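Long-range contacts in endoglucanase CEL5A (Eubacterium cellulosolvens, PDB 4AEK), which probably breaks down beta-glucans such as cellulose, the part described here being its family 65 carbohydrate-binding module, which presumably holds the enzyme to its polysaccharide substrate: residues V57-R62 against Q70-I75; S52-V57 against L112-G117. All blocks are in the same frame, centred on the assembly; numbering follows the deposited sequence.

Contact 1 of 2, residues V57-R62 against Q70-I75; sequences VLIFAR and QIWAQI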
ATOM      1  N   VAL A  57       1.034  -6.814   0.301  1.00 28.34           N
ATOM      2  CA  VAL A  57      -0.280  -6.347  -0.221  1.00 28.22           C
ATOM      3  C   VAL A  57      -0.220  -4.809   0.033  1.00 26.68           C
ATOM      4  O   VAL A  57       0.408  -4.338   1.013  1.00 25.44           O
ATOM      5  CB  VAL A  57      -1.304  -7.239   0.542  1.00 33.15           C
ATOM      6  CG1 VAL A  57      -2.158  -6.578   1.599  1.00 35.75           C
ATOM      7  CG2 VAL A  57      -1.883  -8.385  -0.276  1.00 34.45           C
ATOM      8  N   LEU A  58      -0.813  -4.080  -0.879  1.00 26.46           N
ATOM      9  CA  LEU A  58      -1.163  -2.710  -0.761  1.00 26.74           C
ATOM     10  C   LEU A  58      -2.660  -2.548  -0.537  1.00 28.75           C
ATOM     11  O   LEU A  58      -3.464  -3.157  -1.249  1.00 32.31           O
ATOM     12  CB  LEU A  58      -0.717  -1.959  -2.009  1.00 27.65           C
ATOM     13  CG  LEU A  58      -0.944  -0.459  -2.124  1.00 28.06           C
ATOM     14  CD1 LEU A  58      -0.113   0.224  -1.065  1.00 28.80           C
ATOM     15  CD2 LEU A  58      -0.578   0.073  -3.508  1.00 28.99           C
ATOM     16  N   ILE A  59      -3.052  -1.743   0.459  1.00 28.44           N
ATOM     17  CA  ILE A  59      -4.452  -1.463   0.772  1.00 27.43           C
ATOM     18  C   ILE A  59      -4.772   0.010   0.529  1.00 27.48           C
ATOM     19  O   ILE A  59      -4.120   0.864   1.135  1.00 26.91           O
ATOM     20  CB  ILE A  59      -4.781  -1.696   2.254  1.00 28.79           C
ATOM     21  CG1 ILE A  59      -4.316  -3.062   2.835  1.00 36.92           C
ATOM     22  CG2 ILE A  59      -6.245  -1.487   2.475  1.00 29.90           C
ATOM     23  CD1 ILE A  59      -4.467  -4.140   1.885  1.00 39.41           C
ATOM     24  N   PHE A  60      -5.742   0.308  -0.320  1.00 26.07           N
ATOM     25  CA  PHE A  60      -6.428   1.589  -0.377  1.00 26.98           C
ATOM     26  C   PHE A  60      -7.754   1.373   0.266  1.00 26.98           C
ATOM     27  O   PHE A  60      -8.520   0.487  -0.144  1.00 29.04           O
ATOM     28  CB  PHE A  60      -6.542   2.104  -1.823  1.00 27.03           C
ATOM     29  CG  PHE A  60      -5.351   2.916  -2.283  1.00 25.07           C
ATOM     30  CD1 PHE A  60      -4.068   2.477  -2.033  1.00 25.90           C
ATOM     31  CD2 PHE A  60      -5.507   4.064  -2.995  1.00 27.15           C
ATOM     32  CE1 PHE A  60      -2.975   3.207  -2.429  1.00 25.50           C
ATOM     33  CE2 PHE A  60      -4.405   4.789  -3.423  1.00 26.52           C
ATOM     34  CZ  PHE A  60      -3.148   4.343  -3.151  1.00 25.48           C
ATOM     35  N   ALA A  61      -8.045   2.114   1.319  1.00 25.69           N
ATOM     36  CA  ALA A  61      -9.275   1.968   2.030  1.00 26.77           C
ATOM     37  C   ALA A  61      -9.983   3.278   2.261  1.00 27.64           C
ATOM     38  O   ALA A  61      -9.372   4.355   2.358  1.00 27.79           O
ATOM     39  CB  ALA A  61      -9.097   1.253   3.368  1.00 26.66           C
ATOM     40  N   ARG A  62     -11.300   3.155   2.312  1.00 27.50           N
ATOM     41  CA  ARG A  62     -12.194   4.277   2.598  1.00 27.18           C
ATOM     42  C   ARG A  62     -13.002   3.742   3.698  1.00 29.87           C
ATOM     43  O   ARG A  62     -13.506   2.604   3.565  1.00 29.55           O
ATOM     44  CB  ARG A  62     -13.093   4.610   1.410  1.00 28.86           C
ATOM     45  CG  ARG A  62     -14.077   5.655   1.768  1.00 29.90           C
ATOM     46  CD  ARG A  62     -14.978   5.999   0.573  1.00 31.61           C
ATOM     47  NE  ARG A  62     -15.970   4.947   0.408  1.00 30.98           N
ATOM     48  CZ  ARG A  62     -16.687   4.770  -0.696  1.00 32.03           C
ATOM     49  NH1 ARG A  62     -16.508   5.537  -1.759  1.00 30.75           N
ATOM     50  NH2 ARG A  62     -17.578   3.794  -0.740  1.00 32.83           N
ATOM     51  N   GLN A  70     -17.484   0.801   3.267  1.00 31.56           N
ATOM     52  CA  GLN A  70     -16.057   0.725   3.461  1.00 32.63           C
ATOM     53  C   GLN A  70     -15.456   0.072   2.216  1.00 30.75           C
ATOM     54  O   GLN A  70     -15.901  -0.951   1.780  1.00 30.46           O
ATOM     55  CB  GLN A  70     -15.732  -0.104   4.672  1.00 34.65           C
ATOM     56  CG  GLN A  70     -14.232  -0.383   4.733  1.00 36.81           C
ATOM     57  CD  GLN A  70     -13.769  -0.909   6.058  1.00 42.16           C
ATOM     58  OE1 GLN A  70     -13.567  -0.159   6.972  1.00 48.89           O
ATOM     59  NE2 GLN A  70     -13.652  -2.204   6.178  1.00 47.52           N
ATOM     60  N   ILE A  71     -14.433   0.669   1.639  1.00 29.16           N
ATOM     61  CA  ILE A  71     -13.688   0.052   0.621  1.00 27.51           C
ATOM     62  C   ILE A  71     -12.448  -0.450   1.218  1.00 29.11           C
ATOM     63  O   ILE A  71     -11.770   0.323   1.858  1.00 26.16           O
ATOM     64  CB  ILE A  71     -13.342   1.072  -0.486  1.00 30.72           C
ATOM     65  CG1 ILE A  71     -14.604   1.604  -1.184  1.00 31.83           C
ATOM     66  CG2 ILE A  71     -12.458   0.425  -1.526  1.00 30.19           C
ATOM     67  CD1 ILE A  71     -14.271   2.821  -2.092  1.00 33.45           C
ATOM     68  N   TRP A  72     -12.159  -1.751   1.046  1.00 27.86           N
ATOM     69  CA  TRP A  72     -10.854  -2.283   1.380  1.00 28.35           C
ATOM     70  C   TRP A  72     -10.191  -2.830   0.145  1.00 28.63           C
ATOM     71  O   TRP A  72     -10.283  -4.038  -0.152  1.00 32.54           O
ATOM     72  CB  TRP A  72     -11.006  -3.312   2.460  1.00 27.95           C
ATOM     73  CG  TRP A  72      -9.743  -3.851   3.000  1.00 27.95           C
ATOM     74  CD1 TRP A  72      -9.043  -4.989   2.572  1.00 29.98           C
ATOM     75  CD2 TRP A  72      -8.992  -3.295   4.113  1.00 28.31           C
ATOM     76  NE1 TRP A  72      -7.929  -5.160   3.357  1.00 29.03           N
ATOM     77  CE2 TRP A  72      -7.846  -4.152   4.295  1.00 29.38           C
ATOM     78  CE3 TRP A  72      -9.141  -2.140   4.945  1.00 27.77           C
ATOM     79  CZ2 TRP A  72      -6.871  -3.870   5.284  1.00 27.12           C
ATOM     80  CZ3 TRP A  72      -8.157  -1.892   5.916  1.00 29.23           C
ATOM     81  CH2 TRP A  72      -7.076  -2.772   6.087  1.00 27.45           C
ATOM     82  N   ALA A  73      -9.572  -1.951  -0.621  1.00 33.10           N
ATOM     83  CA  ALA A  73      -8.955  -2.306  -1.899  1.00 33.17           C
ATOM     84  C   ALA A  73      -7.542  -2.848  -1.640  1.00 35.81           C
ATOM     85  O   ALA A  73      -6.507  -2.194  -1.886  1.00 36.52           O
ATOM     86  CB  ALA A  73      -8.890  -1.124  -2.806  1.00 35.42           C
ATOM     87  N   GLN A  74      -7.536  -4.082  -1.213  1.00 35.30           N
ATOM     88  CA  GLN A  74      -6.365  -4.857  -1.049  1.00 35.48           C
ATOM     89  C   GLN A  74      -5.922  -5.442  -2.337  1.00 35.60           C
ATOM     90  O   GLN A  74      -6.666  -6.229  -2.941  1.00 35.59           O
ATOM     91  CB  GLN A  74      -6.699  -5.966  -0.107  1.00 35.58           C
ATOM     92  CG  GLN A  74      -5.534  -6.831   0.224  1.00 37.46           C
ATOM     93  CD  GLN A  74      -5.907  -7.785   1.310  1.00 39.10           C
ATOM     94  OE1 GLN A  74      -6.481  -7.389   2.350  1.00 42.19           O
ATOM     95  NE2 GLN A  74      -5.588  -9.074   1.086  1.00 38.98           N
ATOM     96  N   ILE A  75      -4.698  -5.125  -2.746  1.00 33.82           N
ATOM     97  CA  ILE A  75      -4.180  -5.659  -3.981  1.00 33.05           C
ATOM     98  C   ILE A  75      -2.863  -6.292  -3.802  1.00 35.35           C
ATOM     99  O   ILE A  75      -2.062  -5.860  -2.959  1.00 33.61           O
ATOM    100  CB  ILE A  75      -4.085  -4.635  -5.095  1.00 37.63           C
ATOM    101  CG1 ILE A  75      -3.311  -3.402  -4.659  1.00 37.89           C
ATOM    102  CG2 ILE A  75      -5.484  -4.294  -5.546  1.00 39.13           C
ATOM    103  CD1 ILE A  75      -3.044  -2.436  -5.808  1.00 41.65           C
TER

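Contact 2 of 2, residues S52-V57 against L112-G117; sequences SGADIV and LPSADG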
ATOM      1  N   SER A  52      11.142  -8.279   1.342  1.00 26.67           N
ATOM      2  CA  SER A  52      11.391  -9.699   1.380  1.00 27.12           C
ATOM      3  C   SER A  52      10.773 -10.295   2.616  1.00 27.04           C
ATOM      4  O   SER A  52      10.414  -9.574   3.577  1.00 25.58           O
ATOM      5  CB  SER A  52      12.926 -10.021   1.311  1.00 29.77           C
ATOM      6  OG  SER A  52      13.702  -9.688   2.421  1.00 30.78           O
ATOM      7  N   GLY A  53      10.651 -11.612   2.627  1.00 25.14           N
ATOM      8  CA  GLY A  53      10.243 -12.300   3.838  1.00 24.99           C
ATOM      9  C   GLY A  53       8.832 -12.757   3.939  1.00 24.41           C
ATOM     10  O   GLY A  53       8.486 -13.685   4.686  1.00 26.35           O
ATOM     11  N   ALA A  54       7.950 -12.106   3.212  1.00 26.20           N
ATOM     12  CA  ALA A  54       6.562 -12.450   3.276  1.00 26.55           C
ATOM     13  C   ALA A  54       5.958 -11.926   2.012  1.00 26.60           C
ATOM     14  O   ALA A  54       6.547 -11.031   1.386  1.00 27.62           O
ATOM     15  CB  ALA A  54       5.916 -11.762   4.465  1.00 27.00           C
ATOM     16  N   ASP A  55       4.754 -12.381   1.685  1.00 27.88           N
ATOM     17  CA  ASP A  55       4.141 -11.758   0.522  1.00 30.22           C
ATOM     18  C   ASP A  55       3.574 -10.415   0.989  1.00 29.33           C
ATOM     19  O   ASP A  55       3.425 -10.175   2.186  1.00 29.08           O
ATOM     20  CB  ASP A  55       3.133 -12.671  -0.141  1.00 33.19           C
ATOM     21  CG  ASP A  55       3.826 -13.813  -0.923  1.00 31.72           C
ATOM     22  OD1 ASP A  55       4.684 -13.506  -1.773  1.00 35.11           O
ATOM     23  OD2 ASP A  55       3.518 -14.948  -0.624  1.00 35.28           O
ATOM     24  N   ILE A  56       3.294  -9.562   0.035  1.00 28.25           N
ATOM     25  CA  ILE A  56       3.017  -8.170   0.327  1.00 28.29           C
ATOM     26  C   ILE A  56       1.726  -7.764  -0.328  1.00 29.52           C
ATOM     27  O   ILE A  56       1.442  -8.176  -1.449  1.00 28.66           O
ATOM     28  CB  ILE A  56       4.173  -7.255  -0.159  1.00 29.45           C
ATOM     29  CG1 ILE A  56       4.015  -5.817   0.338  1.00 30.73           C
ATOM     30  CG2 ILE A  56       4.289  -7.217  -1.678  1.00 30.64           C
ATOM     31  CD1 ILE A  56       5.312  -5.031   0.264  1.00 33.25           C
ATOM     32  N   VAL A  57       1.034  -6.814   0.301  1.00 28.34           N
ATOM     33  CA  VAL A  57      -0.280  -6.347  -0.221  1.00 28.22           C
ATOM     34  C   VAL A  57      -0.220  -4.809   0.033  1.00 26.68           C
ATOM     35  O   VAL A  57       0.408  -4.338   1.013  1.00 25.44           O
ATOM     36  CB  VAL A  57      -1.304  -7.239   0.542  1.00 33.15           C
ATOM     37  CG1 VAL A  57      -2.158  -6.578   1.599  1.00 35.75           C
ATOM     38  CG2 VAL A  57      -1.883  -8.385  -0.276  1.00 34.45           C
ATOM     39  N   LEU A 112       1.531 -10.545   4.367  1.00 26.69           N
ATOM     40  CA  LEU A 112       0.757 -11.729   4.700  1.00 26.90           C
ATOM     41  C   LEU A 112       1.561 -12.516   5.697  1.00 28.36           C
ATOM     42  O   LEU A 112       2.745 -12.249   5.869  1.00 27.02           O
ATOM     43  CB  LEU A 112       0.485 -12.485   3.413  1.00 28.27           C
ATOM     44  CG  LEU A 112      -0.140 -11.740   2.221  1.00 30.43           C
ATOM     45  CD1 LEU A 112      -0.344 -12.678   1.032  1.00 32.01           C
ATOM     46  CD2 LEU A 112      -1.448 -11.094   2.626  1.00 31.14           C
ATOM     47  N   PRO A 113       0.928 -13.506   6.360  1.00 28.68           N
ATOM     48  CA  PRO A 113       1.585 -14.293   7.376  1.00 28.45           C
ATOM     49  C   PRO A 113       2.874 -14.911   6.866  1.00 27.64           C
ATOM     50  O   PRO A 113       2.975 -15.363   5.734  1.00 26.57           O
ATOM     51  CB  PRO A 113       0.540 -15.355   7.750  1.00 30.00           C
ATOM     52  CG  PRO A 113      -0.769 -14.620   7.564  1.00 30.86           C
ATOM     53  CD  PRO A 113      -0.527 -13.785   6.313  1.00 29.06           C
ATOM     54  N   SER A 114       3.832 -15.007   7.771  1.00 29.15           N
ATOM     55  CA  SER A 114       5.255 -15.282   7.443  1.00 29.05           C
ATOM     56  C   SER A 114       5.824 -15.870   8.693  1.00 25.91           C
ATOM     57  O   SER A 114       5.483 -15.398   9.759  1.00 26.06           O
ATOM     58  CB  SER A 114       5.765 -13.861   7.310  1.00 29.51           C
ATOM     59  OG  SER A 114       7.011 -13.664   7.188  1.00 30.33           O
ATOM     60  N   ALA A 115       6.633 -16.921   8.604  1.00 27.11           N
ATOM     61  CA  ALA A 115       7.439 -17.325   9.761  1.00 26.51           C
ATOM     62  C   ALA A 115       8.504 -16.260  10.184  1.00 25.17           C
ATOM     63  O   ALA A 115       8.812 -16.072  11.337  1.00 27.82           O
ATOM     64  CB  ALA A 115       8.123 -18.679   9.437  1.00 27.97           C
ATOM     65  N   ASP A 116       9.089 -15.598   9.223  1.00 26.76           N
ATOM     66  CA  ASP A 116      10.237 -14.711   9.475  1.00 26.38           C
ATOM     67  C   ASP A 116       9.894 -13.233   9.541  1.00 27.00           C
ATOM     68  O   ASP A 116      10.781 -12.437   9.892  1.00 27.34           O
ATOM     69  CB  ASP A 116      11.309 -14.836   8.418  1.00 27.39           C
ATOM     70  CG  ASP A 116      10.839 -14.511   7.008  1.00 29.13           C
ATOM     71  OD1 ASP A 116       9.620 -14.594   6.640  1.00 29.32           O
ATOM     72  OD2 ASP A 116      11.744 -14.063   6.271  1.00 30.39           O
ATOM     73  N   GLY A 117       8.695 -12.873   9.108  1.00 25.81           N
ATOM     74  CA  GLY A 117       8.270 -11.477   9.052  1.00 26.02           C
ATOM     75  C   GLY A 117       8.774 -10.829   7.769  1.00 27.40           C
ATOM     76  O   GLY A 117       9.719 -11.329   7.103  1.00 26.50           O
TER
HETATM   77  O   HOH W   1       3.889 -14.492   3.130  1.00 29.83           O

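Contact 1 of 2, residues V57-R62 against Q70-I75
The indole of W72 lies over the side chain of I59 and makes a CH-pi contact with it on the face that also carries A61 and Q74. I59 CG2 stands 3.5 Å from the centroid of the six-membered ring and only 8° off its normal, while I59 CG1 reaches W72 CZ2. With W72 CG anti to the backbone N (chi1 -174°), the ring leans across to strand 57-62, where A61 CB meets it obliquely at W72 CE3. The rotation of the ring is fixed by a hydrogen bond at its edge: W72 NE1 donates to Q74 OE1 over 2.8 Å, in the ring plane and on a carbonyl lone pair. The aliphatic part of Q74 runs beside I59, its CG 3.3 Å from I59 CD1, and also touches V57 CG1.

The backbone supplies the frame. Strands 57-62 and 71-75 form an antiparallel beta hairpin at the edge of a four-stranded sheet, with L58-I75, F60-A73 and R62-I71 as hydrogen-bonded pairs. A73 is the centre of an inverse gamma turn, yet the pairing with strand 57-62 continues unbroken through it. An exposed indole on a sheet is consistent with the aromatic platforms of many carbohydrate-binding modules.

On the face carrying L58, F60 and I75 the packing is apolar: F60 CB is 4.1 Å from A73 CB, and F60 and I75 both rest on I92 of helix 89-96. Farther along, I71 CD1 sits 3.4 Å from R62 CZ, over the centre of the guanidinium face. That group is held by a salt bridge to D103 and a hydrogen bond to P69 O.

Contact 2 of 2, residues S52-V57 against L112-G117
L112 spreads its two methyl groups over different partners: CD1 rests 3.7 Å from D55 CB, and CD2 meets V57 CG2 at 4.0 Å. The L112 and V57 side chains cross at about a right angle and touch through one methyl group from each. With CG anti to the carbonyl carbon (chi1 -52°), the L112 branch lies close to its own N, which donates a hydrogen bond to D55 O at 2.9 Å. Cut back to an alanine, L112 would probably leave V57 CG2 and D55 CB without their apolar neighbour across the contact, with a gap beside that backbone bond.

Each segment holds a connection between the two antiparallel sheets of this beta-sandwich module: residues 52-57 lead from strand 45-52 into strand 56-62, and residues 112-117 lead from strand 106-111 to strand 118-127. A water joins the two loops, accepting from D55 N and donating to P113 O.

Farther out, A54 points its methyl at the opposing loop, where it is 3.5 Å from both L112 O and S114 OG. The S114 hydroxyl, swung opposite its own N (chi1 171°), reaches G53 O at 2.9 Å; this is a plausible hydrogen bond, although its proton has another acceptor within reach. G117 N in turn makes a weak hydrogen bond to S114 OG, bridging S114 and G117 within the loop. The carboxyl group of D116 comes in alongside G53, with OD2 3.4 Å from G53 CA. G53 CA also lies 3.4 Å from G117 O, close enough for a CA-H...O contact.

Followed from the N terminus, the chain runs along strand 45-52 of the seven-stranded sheet, turns through the first segment of contact 2 and enters strand 56-62 of the other sheet. After running the length of that strand it turns through seven residues, and contact 1 closes the hairpin with strand 71-75. Strands 79-81 and 84-88 of the seven-stranded sheet, helix 89-96 and strand 106-111 follow before the chain returns at residues 112-117, where contact 2 closes a far longer excursion of 54 residues. Contact 1 is therefore nested inside contact 2. V57 belongs to both, and their centres lie about 18 Å apart. Contact 1 secures an edge strand within one sheet, whereas contact 2 pairs two inter-sheet connections.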